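Local structure of alpha-1,3-glucanase (5ZRU) at residues M83-G94 / V108-Y118; A49-P58 / S163-L171. The protein probably hydrolyses alpha-1,3-glucan, this chain being its family GH87 catalytic part, in which a small beta-sandwich domain packs on a right-handed beta-helix. All blocks are in the same frame, centred on the assembly; numbering follows the deposited sequence.

Contact 1: M83-G94 / V108-Y118. With CA (calcium ion), chain I; PE5 (3,6,9,12,15,18,21,24-octaoxahexacosan-1-ol), chain C.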
loop_
_atom_site.group_PDB
_atom_site.type_symbol
_atom_site.label_atom_id
_atom_site.label_comp_id
_atom_site.label_asym_id
_atom_site.label_seq_id
_atom_site.Cartn_x
_atom_site.Cartn_y
_atom_site.Cartn_z
ATOM N N MET A 83 -1.924 -11.019 -15.201
ATOM C CA MET A 83 -2.057 -12.261 -15.952
ATOM C C MET A 83 -3.205 -13.052 -15.333
ATOM O O MET A 83 -3.609 -12.778 -14.203
ATOM C CB MET A 83 -0.751 -13.075 -15.943
ATOM C CG MET A 83 -0.390 -13.664 -14.581
ATOM S SD MET A 83 1.234 -14.448 -14.597
ATOM C CE MET A 83 0.925 -16.023 -15.388
ATOM N N PRO A 84 -3.768 -14.016 -16.069
ATOM C CA PRO A 84 -4.982 -14.681 -15.575
ATOM C C PRO A 84 -4.715 -15.546 -14.354
ATOM O O PRO A 84 -3.621 -16.082 -14.157
ATOM C CB PRO A 84 -5.426 -15.552 -16.763
ATOM C CG PRO A 84 -4.611 -15.075 -17.950
ATOM C CD PRO A 84 -3.339 -14.544 -17.374
ATOM N N ASP A 85 -5.758 -15.693 -13.544
ATOM C CA ASP A 85 -5.825 -16.692 -12.488
ATOM C C ASP A 85 -6.157 -18.064 -13.087
ATOM O O ASP A 85 -6.604 -18.183 -14.237
ATOM C CB ASP A 85 -6.891 -16.268 -11.464
ATOM C CG ASP A 85 -6.755 -16.962 -10.106
ATOM O OD1 ASP A 85 -5.792 -17.715 -9.883
ATOM O OD2 ASP A 85 -7.640 -16.738 -9.254
ATOM N N SER A 86 -5.920 -19.106 -12.300
ATOM C CA SER A 86 -6.384 -20.434 -12.680
ATOM C C SER A 86 -7.828 -20.622 -12.243
ATOM O O SER A 86 -8.365 -19.855 -11.439
ATOM C CB SER A 86 -5.508 -21.517 -12.054
ATOM O OG SER A 86 -5.615 -21.473 -10.637
ATOM N N ALA A 87 -8.464 -21.675 -12.769
ATOM C CA ALA A 87 -9.849 -21.943 -12.400
ATOM C C ALA A 87 -9.978 -22.285 -10.923
ATOM O O ALA A 87 -10.992 -21.956 -10.299
ATOM C CB ALA A 87 -10.420 -23.072 -13.265
ATOM N N ASN A 88 -8.981 -22.948 -10.342
ATOM C CA ASN A 88 -9.047 -23.289 -8.927
ATOM C C ASN A 88 -8.480 -22.198 -8.025
ATOM O O ASN A 88 -8.322 -22.425 -6.820
ATOM C CB ASN A 88 -8.345 -24.626 -8.655
ATOM C CG ASN A 88 -6.846 -24.581 -8.890
ATOM O OD1 ASN A 88 -6.263 -23.531 -9.145
ATOM N ND2 ASN A 88 -6.212 -25.745 -8.796
ATOM N N GLY A 89 -8.159 -21.030 -8.574
ATOM C CA GLY A 89 -7.689 -19.947 -7.733
ATOM C C GLY A 89 -6.290 -20.103 -7.178
ATOM O O GLY A 89 -5.870 -19.277 -6.357
ATOM N N MET A 90 -5.542 -21.127 -7.598
ATOM C CA MET A 90 -4.170 -21.262 -7.126
ATOM C C MET A 90 -3.194 -20.405 -7.918
ATOM O O MET A 90 -2.037 -20.263 -7.505
ATOM C CB MET A 90 -3.722 -22.725 -7.183
ATOM C CG MET A 90 -4.474 -23.633 -6.223
ATOM S SD MET A 90 -4.233 -23.116 -4.506
ATOM C CE MET A 90 -2.461 -23.277 -4.365
ATOM N N GLY A 91 -3.622 -19.840 -9.041
ATOM C CA GLY A 91 -2.754 -19.043 -9.879
ATOM C C GLY A 91 -2.108 -19.860 -10.985
ATOM O O GLY A 91 -2.119 -21.094 -10.995
ATOM N N LEU A 92 -1.529 -19.138 -11.938
ATOM C CA LEU A 92 -0.813 -19.725 -13.059
ATOM C C LEU A 92 0.611 -19.187 -13.083
ATOM O O LEU A 92 0.870 -18.056 -12.661
ATOM C CB LEU A 92 -1.508 -19.397 -14.389
ATOM C CG LEU A 92 -2.919 -19.961 -14.568
ATOM C CD1 LEU A 92 -3.564 -19.335 -15.794
ATOM C CD2 LEU A 92 -2.857 -21.484 -14.693
ATOM N N ASN A 93 1.534 -19.996 -13.586
ATOM C CA ASN A 93 2.911 -19.561 -13.775
ATOM C C ASN A 93 3.169 -19.303 -15.253
ATOM O O ASN A 93 2.700 -20.053 -16.116
ATOM C CB ASN A 93 3.888 -20.605 -13.236
ATOM C CG ASN A 93 3.729 -20.825 -11.741
ATOM O OD1 ASN A 93 3.273 -19.939 -11.025
ATOM N ND2 ASN A 93 4.122 -21.999 -11.262
ATOM N N GLY A 94 3.915 -18.252 -15.536
ATOM C CA GLY A 94 4.169 -17.832 -16.901
ATOM C C GLY A 94 5.418 -17.000 -16.962
ATOM O O GLY A 94 6.320 -17.145 -16.117
ATOM N N VAL A 108 11.547 -13.145 -17.778
ATOM C CA VAL A 108 11.161 -12.833 -16.405
ATOM C C VAL A 108 10.022 -13.768 -16.013
ATOM O O VAL A 108 8.941 -13.686 -16.613
ATOM C CB VAL A 108 10.736 -11.365 -16.259
ATOM C CG1 VAL A 108 10.245 -11.092 -14.835
ATOM C CG2 VAL A 108 11.889 -10.460 -16.591
ATOM N N PRO A 109 10.210 -14.648 -15.035
ATOM C CA PRO A 109 9.094 -15.483 -14.582
ATOM C C PRO A 109 8.030 -14.639 -13.895
ATOM O O PRO A 109 8.330 -13.655 -13.212
ATOM C CB PRO A 109 9.751 -16.462 -13.595
ATOM C CG PRO A 109 11.237 -16.312 -13.798
ATOM C CD PRO A 109 11.448 -14.915 -14.285
ATOM N N LEU A 110 6.774 -15.048 -14.087
ATOM C CA LEU A 110 5.600 -14.345 -13.589
ATOM C C LEU A 110 4.618 -15.350 -13.011
ATOM O O LEU A 110 4.583 -16.512 -13.429
ATOM C CB LEU A 110 4.893 -13.550 -14.708
ATOM C CG LEU A 110 5.738 -12.503 -15.429
ATOM C CD1 LEU A 110 4.958 -11.988 -16.624
ATOM C CD2 LEU A 110 6.108 -11.367 -14.464
ATOM N N THR A 111 3.794 -14.895 -12.068
ATOM C CA THR A 111 2.763 -15.772 -11.523
ATOM C C THR A 111 1.568 -14.930 -11.099
ATOM O O THR A 111 1.716 -13.751 -10.748
ATOM C CB THR A 111 3.286 -16.610 -10.341
ATOM O OG1 THR A 111 2.264 -17.516 -9.896
ATOM C CG2 THR A 111 3.689 -15.709 -9.170
ATOM N N SER A 112 0.377 -15.536 -11.150
ATOM C CA SER A 112 -0.808 -14.933 -10.545
ATOM C C SER A 112 -1.116 -15.537 -9.183
ATOM O O SER A 112 -2.180 -15.261 -8.624
ATOM C CB SER A 112 -2.028 -15.043 -11.477
ATOM O OG SER A 112 -2.235 -16.367 -11.957
ATOM N N TYR A 113 -0.181 -16.320 -8.629
ATOM C CA TYR A 113 -0.354 -16.951 -7.317
ATOM C C TYR A 113 -0.725 -15.941 -6.235
ATOM O O TYR A 113 -1.649 -16.172 -5.445
ATOM C CB TYR A 113 0.934 -17.681 -6.922
ATOM C CG TYR A 113 0.924 -18.261 -5.512
ATOM C CD1 TYR A 113 0.366 -19.513 -5.263
ATOM C CD2 TYR A 113 1.478 -17.564 -4.438
ATOM C CE1 TYR A 113 0.355 -20.065 -3.989
ATOM C CE2 TYR A 113 1.465 -18.110 -3.139
ATOM C CZ TYR A 113 0.905 -19.361 -2.936
ATOM O OH TYR A 113 0.888 -19.922 -1.688
ATOM N N TYR A 114 0.022 -14.832 -6.154
ATOM C CA TYR A 114 -0.172 -13.890 -5.056
ATOM C C TYR A 114 -1.456 -13.093 -5.206
ATOM O O TYR A 114 -2.123 -12.786 -4.207
ATOM C CB TYR A 114 0.998 -12.915 -4.979
ATOM C CG TYR A 114 2.329 -13.583 -4.866
ATOM C CD1 TYR A 114 2.753 -14.138 -3.665
ATOM C CD2 TYR A 114 3.181 -13.636 -5.963
ATOM C CE1 TYR A 114 4.000 -14.748 -3.567
ATOM C CE2 TYR A 114 4.416 -14.231 -5.875
ATOM C CZ TYR A 114 4.819 -14.794 -4.681
ATOM O OH TYR A 114 6.070 -15.381 -4.635
ATOM N N SER A 115 -1.780 -12.703 -6.434
ATOM C CA SER A 115 -2.832 -11.744 -6.722
ATOM C C SER A 115 -4.162 -12.480 -6.891
ATOM O O SER A 115 -4.254 -13.692 -6.670
ATOM C CB SER A 115 -2.447 -10.923 -7.958
ATOM O OG SER A 115 -2.058 -11.777 -9.040
ATOM N N TRP A 116 -5.201 -11.731 -7.271
ATOM C CA TRP A 116 -6.574 -12.181 -7.516
ATOM C C TRP A 116 -7.296 -12.581 -6.230
ATOM O O TRP A 116 -6.978 -13.604 -5.610
ATOM C CB TRP A 116 -6.615 -13.326 -8.541
ATOM C CG TRP A 116 -6.206 -12.873 -9.916
ATOM C CD1 TRP A 116 -4.931 -12.779 -10.397
ATOM C CD2 TRP A 116 -7.067 -12.437 -10.983
ATOM N NE1 TRP A 116 -4.944 -12.314 -11.690
ATOM C CE2 TRP A 116 -6.239 -12.088 -12.071
ATOM C CE3 TRP A 116 -8.457 -12.307 -11.123
ATOM C CZ2 TRP A 116 -6.750 -11.637 -13.292
ATOM C CZ3 TRP A 116 -8.964 -11.849 -12.336
ATOM C CH2 TRP A 116 -8.108 -11.512 -13.401
ATOM N N GLN A 117 -8.255 -11.745 -5.834
ATOM C CA GLN A 117 -9.158 -11.951 -4.706
ATOM C C GLN A 117 -10.571 -11.657 -5.183
ATOM O O GLN A 117 -10.776 -10.756 -5.997
ATOM C CB GLN A 117 -8.817 -11.030 -3.525
ATOM C CG GLN A 117 -7.495 -11.346 -2.846
ATOM C CD GLN A 117 -7.640 -12.493 -1.867
ATOM O OE1 GLN A 117 -8.013 -12.278 -0.719
ATOM N NE2 GLN A 117 -7.354 -13.717 -2.319
ATOM N N TYR A 118 -11.552 -12.401 -4.658
ATOM C CA TYR A 118 -12.883 -12.420 -5.257
ATOM C C TYR A 118 -13.950 -12.059 -4.226
ATOM O O TYR A 118 -13.919 -12.544 -3.092
ATOM C CB TYR A 118 -13.161 -13.799 -5.886
ATOM C CG TYR A 118 -12.180 -14.167 -6.984
ATOM C CD1 TYR A 118 -12.425 -13.807 -8.310
ATOM C CD2 TYR A 118 -11.010 -14.878 -6.697
ATOM C CE1 TYR A 118 -11.537 -14.141 -9.316
ATOM C CE2 TYR A 118 -10.113 -15.221 -7.701
ATOM C CZ TYR A 118 -10.383 -14.845 -9.008
ATOM O OH TYR A 118 -9.498 -15.179 -10.005
HETATM CA CA CA I . -5.409 -15.433 -5.694
HETATM C C48 PE5 C . 8.171 -19.435 -3.045
HETATM C C50 PE5 C . 6.893 -18.671 -3.406
HETATM O O1 PE5 C . 6.329 -19.200 -4.577
HETATM C C1 PE5 C . 5.112 -18.620 -4.961
HETATM C C2 PE5 C . 4.684 -19.121 -6.343
HETATM O O2 PE5 C . 5.604 -18.693 -7.307
HETATM C C3 PE5 C . 5.416 -19.202 -8.597
HETATM C C4 PE5 C . 6.535 -18.699 -9.518
HETATM O O3 PE5 C . 6.567 -17.296 -9.509
HETATM C C5 PE5 C . 7.486 -16.685 -10.375
HETATM C C6 PE5 C . 8.286 -15.602 -9.637
HETATM O O4 PE5 C . 7.646 -14.352 -9.676
HETATM C C7 PE5 C . 7.698 -13.597 -8.492
HETATM C C8 PE5 C . 9.143 -13.451 -8.011
HETATM O O5 PE5 C . 9.149 -13.025 -6.685
HETATM C C9 PE5 C . 10.393 -13.107 -6.045
HETATM C C10 PE5 C . 10.968 -11.703 -5.916
HETATM O O6 PE5 C . 12.247 -11.675 -6.475
HETATM C C11 PE5 C . 12.696 -10.403 -6.843
HETATM C C12 PE5 C . 13.952 -10.518 -7.695
HETATM O O7 PE5 C . 14.973 -9.876 -6.997
HETATM C C13 PE5 C . 15.849 -9.123 -7.785
HETATM C C14 PE5 C . 17.187 -9.031 -7.056
HETATM O O8 PE5 C . 17.409 -10.244 -6.395
HETATM C C15 PE5 C . 18.571 -10.313 -5.611
HETATM C C16 PE5 C . 19.506 -11.390 -6.179
HETATM O O52 PE5 C . 19.514 -12.527 -5.361
HETATM O O HOH W 1 -2.218 -10.834 -11.887
HETATM O O HOH W 2 -4.589 -16.262 -7.963
HETATM O O HOH W 3 -7.233 -16.674 -6.563
HETATM O O HOH W 4 -4.000 -17.447 -5.386
HETATM O O HOH W 5 -4.414 -14.365 -3.833
HETATM O O HOH W 6 -6.542 -16.464 -3.749
#
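N93 and T111 form an antiparallel non-hydrogen-bonded pair (CA to CA 4.4 Å), followed by the hydrogen-bonded pair G94 and L110. This is the open end of the beta hairpin of strands 93-100 and 103-111, at the margin of the five-stranded sheet of domain D1. Beyond the paired strands, S112 takes over. With chi1 at 51°, its OG sits between backbone N and carbonyl carbon, where it donates to P84 O (2.6 Å) and accepts from L92 N (2.9 Å); S112 N returns a bond to L92 O. T111 OG1 accepts from Y113 N in an ST turn. M83 bends at chi3, its SD resting 3.8 Å from L110 CB, while its carbonyl O receives W116 NE1 at 2.9 Å, 25° out of the indole plane. D85 CB lies over the face of W116, 3.9 Å from the centroid of its five-membered ring, a CH-pi contact. The D85 carboxylate is almost coplanar with the Y118 ring, and its OD2 takes the phenol proton on the anti lone pair. D85 is second shell to a calcium ion bound by S115 O and W116 O: a calcium-bound water lies 2.7 Å from D85 OD2 and probably donates to it.

Contact 2: A49-P58 / S163-L171. With CA (calcium ion), chain M.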
loop_
_atom_site.group_PDB
_atom_site.type_symbol
_atom_site.label_atom_id
_atom_site.label_comp_id
_atom_site.label_asym_id
_atom_site.label_seq_id
_atom_site.Cartn_x
_atom_site.Cartn_y
_atom_site.Cartn_z
ATOM N N ALA A 49 -5.709 -0.670 -13.458
ATOM C CA ALA A 49 -4.460 -0.157 -14.008
ATOM C C ALA A 49 -4.284 1.316 -13.653
ATOM O O ALA A 49 -5.261 2.054 -13.486
ATOM C CB ALA A 49 -4.434 -0.321 -15.530
ATOM N N SER A 50 -3.025 1.756 -13.538
ATOM C CA SER A 50 -2.802 3.180 -13.314
ATOM C C SER A 50 -3.418 3.968 -14.466
ATOM O O SER A 50 -3.315 3.580 -15.637
ATOM C CB SER A 50 -1.308 3.502 -13.171
ATOM O OG SER A 50 -0.624 3.283 -14.398
ATOM N N GLY A 51 -4.122 5.044 -14.124
ATOM C CA GLY A 51 -4.810 5.827 -15.130
ATOM C C GLY A 51 -5.903 5.068 -15.858
ATOM O O GLY A 51 -6.380 5.529 -16.900
ATOM N N GLN A 52 -6.309 3.912 -15.307
ATOM C CA GLN A 52 -7.343 3.051 -15.888
ATOM C C GLN A 52 -7.017 2.669 -17.334
ATOM O O GLN A 52 -7.903 2.550 -18.184
ATOM C CB GLN A 52 -8.724 3.702 -15.783
ATOM C CG GLN A 52 -9.131 4.002 -14.326
ATOM C CD GLN A 52 -8.477 5.265 -13.787
ATOM O OE1 GLN A 52 -8.481 6.315 -14.446
ATOM N NE2 GLN A 52 -7.907 5.171 -12.595
ATOM N N ARG A 53 -5.729 2.460 -17.611
ATOM C CA ARG A 53 -5.253 2.116 -18.945
ATOM C C ARG A 53 -4.040 1.207 -18.815
ATOM O O ARG A 53 -3.166 1.470 -17.998
ATOM C CB ARG A 53 -4.853 3.368 -19.738
ATOM C CG ARG A 53 -5.997 4.298 -20.077
ATOM C CD ARG A 53 -5.492 5.700 -20.356
ATOM N NE ARG A 53 -4.764 5.776 -21.616
ATOM C CZ ARG A 53 -5.350 5.874 -22.806
ATOM N NH1 ARG A 53 -6.675 5.894 -22.894
ATOM N NH2 ARG A 53 -4.617 5.941 -23.909
ATOM N N TYR A 54 -3.982 0.144 -19.617
ATOM C CA TYR A 54 -2.777 -0.674 -19.672
ATOM C C TYR A 54 -2.659 -1.281 -21.062
ATOM O O TYR A 54 -3.572 -1.177 -21.883
ATOM C CB TYR A 54 -2.775 -1.764 -18.587
ATOM C CG TYR A 54 -3.746 -2.912 -18.813
ATOM C CD1 TYR A 54 -5.097 -2.790 -18.473
ATOM C CD2 TYR A 54 -3.307 -4.125 -19.337
ATOM C CE1 TYR A 54 -5.987 -3.862 -18.654
ATOM C CE2 TYR A 54 -4.186 -5.199 -19.523
ATOM C CZ TYR A 54 -5.524 -5.059 -19.176
ATOM O OH TYR A 54 -6.391 -6.119 -19.354
ATOM N N ILE A 55 -1.508 -1.902 -21.324
ATOM C CA ILE A 55 -1.238 -2.535 -22.614
ATOM C C ILE A 55 -1.450 -4.033 -22.462
ATOM O O ILE A 55 -0.776 -4.693 -21.659
ATOM C CB ILE A 55 0.184 -2.229 -23.115
ATOM C CG1 ILE A 55 0.388 -0.725 -23.251
ATOM C CG2 ILE A 55 0.437 -2.920 -24.457
ATOM C CD1 ILE A 55 1.688 -0.257 -22.651
ATOM N N ALA A 56 -2.379 -4.578 -23.238
ATOM C CA ALA A 56 -2.588 -6.014 -23.276
ATOM C C ALA A 56 -1.641 -6.643 -24.291
ATOM O O ALA A 56 -1.482 -6.129 -25.408
ATOM C CB ALA A 56 -4.041 -6.344 -23.620
ATOM N N LEU A 57 -1.005 -7.750 -23.888
ATOM C CA LEU A 57 -0.161 -8.585 -24.736
ATOM C C LEU A 57 -0.857 -9.932 -24.925
ATOM O O LEU A 57 -0.568 -10.904 -24.212
ATOM C CB LEU A 57 1.228 -8.763 -24.113
ATOM C CG LEU A 57 1.909 -7.471 -23.643
ATOM C CD1 LEU A 57 3.266 -7.764 -23.001
ATOM C CD2 LEU A 57 2.053 -6.485 -24.789
ATOM N N PRO A 58 -1.805 -10.023 -25.859
ATOM C CA PRO A 58 -2.643 -11.226 -25.926
ATOM C C PRO A 58 -1.986 -12.404 -26.610
ATOM O O PRO A 58 -2.415 -13.540 -26.377
ATOM C CB PRO A 58 -3.875 -10.760 -26.722
ATOM C CG PRO A 58 -3.754 -9.280 -26.839
ATOM C CD PRO A 58 -2.309 -8.950 -26.729
ATOM N N SER A 163 -0.301 -19.695 -23.861
ATOM C CA SER A 163 -1.510 -19.106 -24.422
ATOM C C SER A 163 -2.052 -17.940 -23.609
ATOM O O SER A 163 -3.122 -17.416 -23.948
ATOM C CB SER A 163 -2.627 -20.156 -24.515
ATOM O OG SER A 163 -2.285 -21.207 -25.384
ATOM N N LEU A 164 -1.388 -17.555 -22.525
ATOM C CA LEU A 164 -1.987 -16.612 -21.594
ATOM C C LEU A 164 -1.885 -15.195 -22.130
ATOM O O LEU A 164 -0.881 -14.816 -22.741
ATOM C CB LEU A 164 -1.311 -16.701 -20.220
ATOM C CG LEU A 164 -1.237 -18.078 -19.566
ATOM C CD1 LEU A 164 -0.561 -17.991 -18.191
ATOM C CD2 LEU A 164 -2.615 -18.712 -19.459
ATOM N N GLU A 165 -2.934 -14.406 -21.900
ATOM C CA GLU A 165 -2.868 -12.979 -22.159
ATOM C C GLU A 165 -2.277 -12.291 -20.939
ATOM O O GLU A 165 -2.759 -12.476 -19.819
ATOM C CB GLU A 165 -4.245 -12.396 -22.480
ATOM C CG GLU A 165 -4.282 -10.862 -22.460
ATOM C CD GLU A 165 -5.554 -10.274 -23.073
ATOM O OE1 GLU A 165 -6.156 -10.929 -23.947
ATOM O OE2 GLU A 165 -5.950 -9.149 -22.685
ATOM N N TYR A 166 -1.228 -11.518 -21.162
ATOM C CA TYR A 166 -0.607 -10.714 -20.124
ATOM C C TYR A 166 -1.003 -9.259 -20.326
ATOM O O TYR A 166 -1.417 -8.849 -21.413
ATOM C CB TYR A 166 0.922 -10.859 -20.179
ATOM C CG TYR A 166 1.411 -12.255 -19.915
ATOM C CD1 TYR A 166 1.465 -13.195 -20.934
ATOM C CD2 TYR A 166 1.823 -12.639 -18.643
ATOM C CE1 TYR A 166 1.905 -14.479 -20.690
ATOM C CE2 TYR A 166 2.271 -13.913 -18.395
ATOM C CZ TYR A 166 2.313 -14.831 -19.429
ATOM O OH TYR A 166 2.754 -16.106 -19.184
ATOM N N GLY A 167 -0.898 -8.482 -19.269
ATOM C CA GLY A 167 -1.038 -7.040 -19.374
ATOM C C GLY A 167 0.137 -6.360 -18.706
ATOM O O GLY A 167 0.616 -6.816 -17.672
ATOM N N VAL A 168 0.600 -5.269 -19.309
ATOM C CA VAL A 168 1.666 -4.466 -18.713
ATOM C C VAL A 168 1.137 -3.063 -18.472
ATOM O O VAL A 168 0.717 -2.379 -19.413
ATOM C CB VAL A 168 2.929 -4.428 -19.590
ATOM C CG1 VAL A 168 4.022 -3.626 -18.900
ATOM C CG2 VAL A 168 3.412 -5.844 -19.858
ATOM N N ASP A 169 1.198 -2.620 -17.215
ATOM C CA ASP A 169 0.778 -1.272 -16.836
ATOM C C ASP A 169 1.929 -0.279 -17.006
ATOM O O ASP A 169 1.842 0.664 -17.804
ATOM C CB ASP A 169 0.267 -1.305 -15.385
ATOM C CG ASP A 169 -0.446 -0.040 -14.968
ATOM O OD1 ASP A 169 -0.582 0.895 -15.790
ATOM O OD2 ASP A 169 -0.865 0.020 -13.786
ATOM N N PHE A 170 3.028 -0.491 -16.287
ATOM C CA PHE A 170 4.152 0.433 -16.381
ATOM C C PHE A 170 5.430 -0.280 -15.966
ATOM O O PHE A 170 5.402 -1.370 -15.396
ATOM C CB PHE A 170 3.938 1.689 -15.520
ATOM C CG PHE A 170 3.698 1.406 -14.048
ATOM C CD1 PHE A 170 4.742 1.046 -13.210
ATOM C CD2 PHE A 170 2.437 1.560 -13.499
ATOM C CE1 PHE A 170 4.523 0.788 -11.840
ATOM C CE2 PHE A 170 2.211 1.318 -12.131
ATOM C CZ PHE A 170 3.258 0.934 -11.311
ATOM N N LEU A 171 6.552 0.368 -16.265
ATOM C CA LEU A 171 7.841 0.063 -15.670
ATOM C C LEU A 171 8.289 1.237 -14.811
ATOM O O LEU A 171 7.991 2.398 -15.110
ATOM C CB LEU A 171 8.909 -0.207 -16.737
ATOM C CG LEU A 171 8.607 -1.267 -17.796
ATOM C CD1 LEU A 171 9.801 -1.404 -18.761
ATOM C CD2 LEU A 171 8.294 -2.588 -17.128
HETATM CA CA CA M . -1.527 2.722 -16.933
HETATM O O HOH W 7 -4.970 -8.266 -20.176
HETATM O O HOH W 8 -4.152 -15.382 -25.413
HETATM O O HOH W 9 -1.606 5.062 -17.721
#
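D169 splits its carboxylate between a metal and S50: OD1 binds a calcium ion at 2.4 Å, while OD2 receives S50 N at 2.8 Å, with an N-H...O angle of 178° and the donor on the syn side, somewhat out of the carboxylate plane. With CG anti to the D169 backbone N (chi1 -169°), the group reaches from its strand to the loop 49-52 that bends round the ion. S50 O (2.4 Å from the calcium ion), S50 OG in a longer bond, R53 O and a water are further ligands; D22 and T23 complete the site. R80 salt-bridges OD2, so a metal and an arginine share the charge, which probably favours the ionised carboxylate. D169 and F170 face R80 in a classic beta bulge, on the side away from strand 53-57. That strand and 166-171 are antiparallel neighbours in the eight-stranded sheet of D1, their axes 4.6 Å apart at 154°. I55 and V168 exchange two backbone bonds, as do L57 and Y166. Between these pairs, G167 has no side chain, and the Y54 ring brings CE2 to 3.6 Å from G167 CA, edge-on. On the other face, L57 CD1 meets V168 CG2 at 3.7 Å. E165 runs extended beyond CG, its carboxylate straddling two partners: OE1 approaches P58 CB (3.6 Å) and OE2 approaches A56 CB. A water joins E165 OE2 to Y54 OH.

How the contacts relate
Contact 1 is nested within the chain loop that contact 2 closes. Contact 2 is buried (11 of 15 touching residues) and consists largely of strand pairing; contact 1 is partly buried (6 of 16) and relies more on side-chain bonds between loops. Both reach the eight-stranded sheet, contact 2 through strands 53-57 and 166-171, contact 1 through the strand beginning at Q117, while the hairpin of contact 1 belongs to the five-stranded sheet. Protein atoms, including the carboxylates of D169 and D22, dominate the calcium shell of contact 2; five waters and two carbonyls make that of contact 1. They meet where M83 CE packs 3.7 Å from L164 CD1 and Y166 OH, hydrogen-bonded to D162, reaches 3.2 Å from G94 CA.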